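Local coordinates for protein L-ornithine N(5)-monooxygenase (Pseudomonas aeruginosa, PDB 3S5W) that hydroxylates the side-chain nitrogen of L-ornithine with FAD, NADPH and oxygen, the first step toward hydroxamate siderophores such as pyoverdin, at residues 30-36 with 179-185; 397-401 with 435-439. All coordinates share one frame; numbering follows the deposited sequence.

Interaction 1: 30-36 with 179-185; sequences VHDLIGV and RTTRALV. With FAD (flavin-adenine dinucleotide), chain C; PO4 (phosphate ion), chain D.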
loop_
_atom_site.group_PDB
_atom_site.type_symbol
_atom_site.label_atom_id
_atom_site.label_comp_id
_atom_site.label_asym_id
_atom_site.label_seq_id
_atom_site.Cartn_x
_atom_site.Cartn_y
_atom_site.Cartn_z
ATOM N N VAL A 30 19.338 -13.725 20.393
ATOM C CA VAL A 30 18.757 -14.385 19.194
ATOM C C VAL A 30 17.209 -14.379 19.155
ATOM O O VAL A 30 16.540 -15.056 19.942
ATOM C CB VAL A 30 19.336 -15.823 18.923
ATOM C CG1 VAL A 30 18.672 -16.458 17.714
ATOM C CG2 VAL A 30 20.830 -15.765 18.662
ATOM N N HIS A 31 16.650 -13.618 18.217
ATOM C CA HIS A 31 15.186 -13.479 18.126
ATOM C C HIS A 31 14.585 -14.647 17.387
ATOM O O HIS A 31 15.257 -15.302 16.588
ATOM C CB HIS A 31 14.809 -12.138 17.477
ATOM C CG HIS A 31 15.376 -10.952 18.200
ATOM N ND1 HIS A 31 14.804 -10.436 19.342
ATOM C CD2 HIS A 31 16.491 -10.217 17.970
ATOM C CE1 HIS A 31 15.532 -9.422 19.777
ATOM N NE2 HIS A 31 16.557 -9.261 18.956
ATOM N N ASP A 32 13.314 -14.924 17.670
ATOM C CA ASP A 32 12.569 -15.933 16.931
ATOM C C ASP A 32 12.104 -15.387 15.573
ATOM O O ASP A 32 12.156 -16.096 14.569
ATOM C CB ASP A 32 11.377 -16.447 17.762
ATOM C CG ASP A 32 11.820 -17.320 18.940
ATOM O OD1 ASP A 32 12.566 -18.292 18.696
ATOM O OD2 ASP A 32 11.413 -17.047 20.092
ATOM N N LEU A 33 11.662 -14.125 15.567
ATOM C CA LEU A 33 11.169 -13.475 14.356
ATOM C C LEU A 33 11.530 -12.018 14.360
ATOM O O LEU A 33 11.342 -11.315 15.363
ATOM C CB LEU A 33 9.627 -13.597 14.249
ATOM C CG LEU A 33 8.972 -12.998 12.983
ATOM C CD1 LEU A 33 9.250 -13.863 11.716
ATOM C CD2 LEU A 33 7.461 -12.778 13.219
ATOM N N ILE A 34 12.025 -11.550 13.229
ATOM C CA ILE A 34 12.089 -10.124 12.992
ATOM C C ILE A 34 11.260 -9.813 11.741
ATOM O O ILE A 34 11.317 -10.550 10.772
ATOM C CB ILE A 34 13.550 -9.605 12.846
ATOM C CG1 ILE A 34 14.337 -9.901 14.128
ATOM C CG2 ILE A 34 13.584 -8.076 12.532
ATOM C CD1 ILE A 34 15.798 -9.400 14.073
ATOM N N GLY A 35 10.506 -8.713 11.803
ATOM C CA GLY A 35 9.724 -8.248 10.670
ATOM C C GLY A 35 10.243 -6.947 10.118
ATOM O O GLY A 35 10.627 -6.055 10.868
ATOM N N VAL A 36 10.269 -6.856 8.794
ATOM C CA VAL A 36 10.561 -5.618 8.119
ATOM C C VAL A 36 9.209 -4.926 7.887
ATOM O O VAL A 36 8.378 -5.429 7.089
ATOM C CB VAL A 36 11.243 -5.867 6.772
ATOM C CG1 VAL A 36 11.611 -4.539 6.119
ATOM C CG2 VAL A 36 12.465 -6.767 6.945
ATOM N N ARG A 179 21.125 -7.292 14.315
ATOM C CA ARG A 179 20.397 -8.233 15.163
ATOM C C ARG A 179 20.354 -9.594 14.497
ATOM O O ARG A 179 20.473 -9.716 13.278
ATOM C CB ARG A 179 18.954 -7.761 15.427
ATOM C CG ARG A 179 18.804 -6.523 16.277
ATOM C CD ARG A 179 17.316 -6.279 16.461
ATOM N NE ARG A 179 17.014 -5.056 17.197
ATOM C CZ ARG A 179 16.883 -3.849 16.652
ATOM N NH1 ARG A 179 17.080 -3.661 15.348
ATOM N NH2 ARG A 179 16.580 -2.819 17.425
ATOM N N THR A 180 20.148 -10.620 15.304
ATOM C CA THR A 180 20.162 -11.966 14.832
ATOM C C THR A 180 18.783 -12.612 15.038
ATOM O O THR A 180 18.149 -12.396 16.064
ATOM C CB THR A 180 21.292 -12.740 15.573
ATOM O OG1 THR A 180 22.539 -12.161 15.183
ATOM C CG2 THR A 180 21.307 -14.180 15.176
ATOM N N THR A 181 18.339 -13.402 14.060
ATOM C CA THR A 181 17.000 -14.012 14.091
ATOM C C THR A 181 16.911 -15.385 13.423
ATOM O O THR A 181 17.579 -15.630 12.423
ATOM C CB THR A 181 15.924 -13.041 13.459
ATOM O OG1 THR A 181 14.610 -13.576 13.679
ATOM C CG2 THR A 181 16.141 -12.862 11.959
ATOM N N ARG A 182 16.068 -16.265 13.968
ATOM C CA ARG A 182 15.751 -17.578 13.357
ATOM C C ARG A 182 14.810 -17.497 12.121
ATOM O O ARG A 182 14.771 -18.406 11.279
ATOM C CB ARG A 182 15.123 -18.537 14.403
ATOM C CG ARG A 182 15.933 -18.688 15.717
ATOM C CD ARG A 182 15.266 -19.627 16.712
ATOM N NE ARG A 182 16.175 -19.989 17.808
ATOM C CZ ARG A 182 16.269 -19.353 18.982
ATOM N NH1 ARG A 182 15.501 -18.294 19.252
ATOM N NH2 ARG A 182 17.129 -19.786 19.901
ATOM N N ALA A 183 14.051 -16.408 12.018
ATOM C CA ALA A 183 13.029 -16.268 10.973
ATOM C C ALA A 183 12.777 -14.783 10.680
ATOM O O ALA A 183 12.994 -13.918 11.548
ATOM C CB ALA A 183 11.726 -16.952 11.411
ATOM N N LEU A 184 12.321 -14.512 9.462
ATOM C CA LEU A 184 12.118 -13.166 8.963
ATOM C C LEU A 184 10.765 -13.054 8.272
ATOM O O LEU A 184 10.371 -13.954 7.531
ATOM C CB LEU A 184 13.195 -12.823 7.933
ATOM C CG LEU A 184 13.278 -11.406 7.352
ATOM C CD1 LEU A 184 13.747 -10.347 8.365
ATOM C CD2 LEU A 184 14.210 -11.427 6.153
ATOM N N VAL A 185 10.083 -11.928 8.490
ATOM C CA VAL A 185 8.874 -11.642 7.689
ATOM C C VAL A 185 9.047 -10.274 7.006
ATOM O O VAL A 185 9.310 -9.282 7.655
ATOM C CB VAL A 185 7.553 -11.832 8.498
ATOM C CG1 VAL A 185 7.493 -10.897 9.703
ATOM C CG2 VAL A 185 6.307 -11.622 7.597
HETATM P PA FAD C . 2.310 -0.882 4.325
HETATM O O1A FAD C . 2.761 -0.187 3.096
HETATM O O2A FAD C . 1.022 -0.329 4.959
HETATM O O5B FAD C . 3.479 -0.818 5.452
HETATM C C5B FAD C . 4.813 -1.070 5.077
HETATM C C4B FAD C . 5.643 -0.517 6.223
HETATM O O4B FAD C . 6.980 -0.857 5.973
HETATM C C3B FAD C . 5.578 1.007 6.252
HETATM O O3B FAD C . 5.098 1.443 7.508
HETATM C C2B FAD C . 7.022 1.458 5.996
HETATM O O2B FAD C . 7.415 2.527 6.850
HETATM C C1B FAD C . 7.802 0.232 6.364
HETATM N N9A FAD C . 9.049 0.029 5.634
HETATM C C8A FAD C . 9.251 0.025 4.258
HETATM N N7A FAD C . 10.563 -0.288 4.036
HETATM C C5A FAD C . 11.158 -0.500 5.241
HETATM C C6A FAD C . 12.463 -0.842 5.594
HETATM N N6A FAD C . 13.334 -1.264 4.663
HETATM N N1A FAD C . 12.766 -0.975 6.948
HETATM C C2A FAD C . 11.822 -0.799 7.939
HETATM N N3A FAD C . 10.519 -0.459 7.589
HETATM C C4A FAD C . 10.208 -0.313 6.257
HETATM N N1 FAD C . -6.136 -1.247 1.100
HETATM C C2 FAD C . -7.451 -1.506 1.464
HETATM O O2 FAD C . -7.817 -2.651 1.675
HETATM N N3 FAD C . -8.363 -0.479 1.590
HETATM C C4 FAD C . -7.999 0.827 1.376
HETATM O O4 FAD C . -8.843 1.724 1.547
HETATM C C4X FAD C . -6.672 1.099 0.991
HETATM N N5 FAD C . -6.277 2.407 0.748
HETATM C C5X FAD C . -4.975 2.672 0.357
HETATM C C6 FAD C . -4.589 3.998 0.113
HETATM C C7 FAD C . -3.291 4.297 -0.280
HETATM C C7M FAD C . -2.953 5.744 -0.535
HETATM C C8 FAD C . -2.382 3.261 -0.458
HETATM C C8M FAD C . -0.962 3.509 -0.879
HETATM C C9 FAD C . -2.752 1.942 -0.218
HETATM C C9A FAD C . -4.048 1.628 0.211
HETATM N N10 FAD C . -4.442 0.307 0.455
HETATM C C10 FAD C . -5.757 0.050 0.825
HETATM C "C1'" FAD C . -3.516 -0.854 0.257
HETATM C "C2'" FAD C . -2.418 -0.985 1.333
HETATM O "O2'" FAD C . -1.354 -1.658 0.651
HETATM C "C3'" FAD C . -2.927 -1.834 2.488
HETATM O "O3'" FAD C . -4.112 -1.273 3.086
HETATM C "C4'" FAD C . -1.871 -1.961 3.614
HETATM O "O4'" FAD C . -1.368 -0.669 3.933
HETATM C "C5'" FAD C . -0.732 -2.973 3.323
HETATM O "O5'" FAD C . -0.083 -3.235 4.553
HETATM P P FAD C . 1.480 -3.638 4.659
HETATM O O1P FAD C . 1.783 -3.655 6.138
HETATM O O2P FAD C . 1.656 -4.915 3.884
HETATM O O3P FAD C . 2.227 -2.428 3.935
HETATM P P PO4 D . 16.661 -4.188 20.964
HETATM O O1 PO4 D . 15.617 -5.050 21.636
HETATM O O2 PO4 D . 17.354 -5.052 19.934
HETATM O O3 PO4 D . 17.630 -3.694 22.019
HETATM O O4 PO4 D . 16.062 -2.961 20.303
#

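Interaction 2: 397-401 with 435-439; sequences GRDYR and RAEEI. With PO4 (phosphate ion), chain G.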
loop_
_atom_site.group_PDB
_atom_site.type_symbol
_atom_site.label_atom_id
_atom_site.label_comp_id
_atom_site.label_asym_id
_atom_site.label_seq_id
_atom_site.Cartn_x
_atom_site.Cartn_y
_atom_site.Cartn_z
ATOM N N GLY A 397 5.445 -20.204 -1.208
ATOM C CA GLY A 397 4.534 -21.271 -0.799
ATOM C C GLY A 397 3.128 -20.728 -0.518
ATOM O O GLY A 397 2.932 -19.516 -0.401
ATOM N N ARG A 398 2.161 -21.627 -0.394
ATOM C CA ARG A 398 0.807 -21.261 0.052
ATOM C C ARG A 398 0.868 -20.461 1.358
ATOM O O ARG A 398 0.179 -19.438 1.495
ATOM C CB ARG A 398 -0.053 -22.509 0.241
ATOM C CG ARG A 398 -1.499 -22.250 0.739
ATOM C CD ARG A 398 -2.283 -21.246 -0.148
ATOM N NE ARG A 398 -3.583 -20.906 0.452
ATOM C CZ ARG A 398 -3.766 -20.000 1.426
ATOM N NH1 ARG A 398 -2.742 -19.281 1.897
ATOM N NH2 ARG A 398 -4.992 -19.757 1.897
ATOM N N ASP A 399 1.723 -20.910 2.292
ATOM C CA ASP A 399 1.899 -20.243 3.596
ATOM C C ASP A 399 2.781 -18.970 3.595
ATOM O O ASP A 399 3.173 -18.480 4.658
ATOM C CB ASP A 399 2.405 -21.256 4.645
ATOM C CG ASP A 399 3.824 -21.776 4.328
ATOM O OD1 ASP A 399 4.321 -21.501 3.216
ATOM O OD2 ASP A 399 4.414 -22.455 5.195
ATOM N N TYR A 400 3.080 -18.453 2.408
ATOM C CA TYR A 400 3.812 -17.197 2.192
ATOM C C TYR A 400 5.331 -17.321 2.462
ATOM O O TYR A 400 6.027 -16.331 2.519
ATOM C CB TYR A 400 3.198 -16.017 2.975
ATOM C CG TYR A 400 1.750 -15.804 2.606
ATOM C CD1 TYR A 400 1.411 -15.033 1.480
ATOM C CD2 TYR A 400 0.720 -16.392 3.360
ATOM C CE1 TYR A 400 0.057 -14.833 1.101
ATOM C CE2 TYR A 400 -0.640 -16.198 2.995
ATOM C CZ TYR A 400 -0.945 -15.408 1.854
ATOM O OH TYR A 400 -2.257 -15.199 1.472
ATOM N N ARG A 401 5.808 -18.556 2.558
ATOM C CA ARG A 401 7.224 -18.822 2.801
ATOM C C ARG A 401 7.969 -18.938 1.474
ATOM O O ARG A 401 7.529 -19.666 0.567
ATOM C CB ARG A 401 7.360 -20.112 3.613
ATOM C CG ARG A 401 8.768 -20.330 4.088
ATOM C CD ARG A 401 8.780 -21.374 5.128
ATOM N NE ARG A 401 10.142 -21.826 5.346
ATOM C CZ ARG A 401 10.448 -22.861 6.112
ATOM N NH1 ARG A 401 9.475 -23.539 6.723
ATOM N NH2 ARG A 401 11.726 -23.207 6.274
ATOM N N ARG A 435 -4.456 -14.367 6.670
ATOM C CA ARG A 435 -3.025 -14.492 6.365
ATOM C C ARG A 435 -2.170 -14.492 7.644
ATOM O O ARG A 435 -1.200 -15.259 7.753
ATOM C CB ARG A 435 -2.584 -13.382 5.424
ATOM C CG ARG A 435 -1.151 -13.502 4.945
ATOM C CD ARG A 435 -0.946 -12.618 3.734
ATOM N NE ARG A 435 -0.721 -11.199 4.033
ATOM C CZ ARG A 435 -1.012 -10.224 3.180
ATOM N NH1 ARG A 435 -1.635 -10.516 2.046
ATOM N NH2 ARG A 435 -0.700 -8.962 3.455
ATOM N N ALA A 436 -2.531 -13.647 8.614
ATOM C CA ALA A 436 -1.811 -13.596 9.879
ATOM C C ALA A 436 -1.878 -14.952 10.598
ATOM O O ALA A 436 -0.875 -15.422 11.149
ATOM C CB ALA A 436 -2.391 -12.510 10.775
ATOM N N GLU A 437 -3.063 -15.563 10.602
ATOM C CA GLU A 437 -3.245 -16.879 11.222
ATOM C C GLU A 437 -2.418 -17.922 10.464
ATOM O O GLU A 437 -1.818 -18.817 11.071
ATOM C CB GLU A 437 -4.711 -17.287 11.197
ATOM C CG GLU A 437 -4.966 -18.685 11.763
ATOM C CD GLU A 437 -6.417 -18.884 12.157
ATOM O OE1 GLU A 437 -7.284 -18.817 11.265
ATOM O OE2 GLU A 437 -6.684 -19.098 13.362
ATOM N N GLU A 438 -2.357 -17.791 9.146
ATOM C CA GLU A 438 -1.623 -18.757 8.332
ATOM C C GLU A 438 -0.088 -18.649 8.500
ATOM O O GLU A 438 0.599 -19.671 8.685
ATOM C CB GLU A 438 -2.016 -18.643 6.871
ATOM C CG GLU A 438 -3.477 -19.110 6.608
ATOM C CD GLU A 438 -3.944 -18.838 5.177
ATOM O OE1 GLU A 438 -3.252 -18.096 4.445
ATOM O OE2 GLU A 438 -5.013 -19.356 4.785
ATOM N N ILE A 439 0.435 -17.428 8.451
ATOM C CA ILE A 439 1.876 -17.215 8.656
ATOM C C ILE A 439 2.284 -17.554 10.101
ATOM O O ILE A 439 3.305 -18.217 10.309
ATOM C CB ILE A 439 2.297 -15.792 8.283
ATOM C CG1 ILE A 439 2.068 -15.549 6.789
ATOM C CG2 ILE A 439 3.771 -15.554 8.662
ATOM C CD1 ILE A 439 2.271 -14.126 6.364
HETATM P P PO4 G . 11.562 -26.435 7.616
HETATM O O1 PO4 G . 10.432 -25.676 8.291
HETATM O O2 PO4 G . 12.802 -25.559 7.569
HETATM O O3 PO4 G . 11.839 -27.693 8.402
HETATM O O4 PO4 G . 11.172 -26.825 6.205
HETATM O O HOH W 1 -2.738 -12.949 0.363
HETATM O O HOH W 2 -4.220 -15.697 3.369
#

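Interaction 1: 30-36 with 179-185
The first strand of the FAD-binding domain, 33-36, runs parallel to strand 183-185 here, and the adenine of FAD lies at its far end. From Ile-34 to Val-36 the pairing is regularly bonded. Ile-34 N donates to Ala-183 O, Val-185 N to Ile-34 O, and Val-36 N reaches Val-185 O at 2.8 Å. Both strands are interrupted at Asp-32 and Arg-182. At and before the break, His-31 N bonds Thr-180 O and Arg-182 N bonds His-31 O, each at 2.9 Å.

Thr-181 turns OG1 away from its own backbone N (chi1 -172°) and donates to Ala-183 O at 2.7 Å. That carbonyl therefore takes two bonds, one from each segment. CB of Thr-181 lies 3.6 Å from Ile-34 CG1. Val-185 CG1 packs 3.6 Å from Gly-35 CA. At the outer end, Arg-182 lies alongside Asp-32. Arg-182 NH1 makes a salt bridge to Asp-32 OD1 at 3.0 Å, but the hydrogen bond is weak and bent (124°). Val-30 CG1 sits over the centre of the guanidinium face, while Asp-32 OD2 accepts from Glu-60 N. Arg-179 grips a phosphate ion, probably from the crystallisation liquor, through NE and NH2.

Val-36 CG1 touches the adenine of FAD at C6A, 3.8 Å away. Strand 61-65 pairs with the other edge of 30-36. Helix 432-447 covers Leu-33 and Ala-183 with Leu-443, and strand 161-171 packs Val-167 against Ile-34 and Thr-181.

Interaction 2: 397-401 with 435-439
Glu-438 OE1 is held by two groups: Arg-398 NH1 at 2.9 Å and water 2, which donates to it at 2.8 Å. Arg-398 NH1 comes from above the carboxylate plane, 46° out of it. A second, weak bond runs from Arg-398 NH2 to Glu-438 OE2, also at 2.9 Å. The two flat groups are turned 66° apart, so the pair is two-pronged but not coplanar. The arginine chain bends at chi2 (54°) to bring its end to the helix, and its NE is held by Asp-283.

Tyr-400 closes the type I turn that starts at Gly-397. One face of its ring carries Arg-435 CD, 3.6 Å from the centroid, in a CH-pi contact. Arg-398 O lies over the opposite face, toward the rim. Glu-438 OE1 is at the ring edge, in plane, 3.5 Å from Tyr-400 CE2. Ile-439 CG1 adds an apolar contact at Tyr-400 CD2. The hydroxyl bonds both waters, and water 1 also accepts from Arg-435 NH1.

The guanidinium of Arg-435 is turned away from the ring to Gln-415, Ser-41 and Asp-426 O. Ser-41 also bonds FAD, so Arg-435 is a second-shell residue of the cofactor site. The contact thus pins the turn to helix 432-447 by charge, by water and by the aliphatic part of an arginine. The carboxylate of Glu-438 probably stays ionised beside Arg-398.

Overall arrangement
Helix 432-447 connects the two contacts. Its later part packs on the strands of interaction 1 through Leu-443 and Leu-447, and its first half belongs to interaction 2. Their centres are about 16 Å apart, and they do not touch. Both are partly buried. Interaction 1 is sheet pairing, mostly backbone bonds with a buried apolar inner end and a more exposed, charged outer end. Interaction 2 joins a loop to a helix almost wholly through side chains and waters. Each reaches FAD differently: 30-36 touches the adenine directly through Val-36, whereas 435-439 is linked to it through Arg-435 and Ser-41. Gln-415 meets both, touching Val-185 and bonding Arg-435.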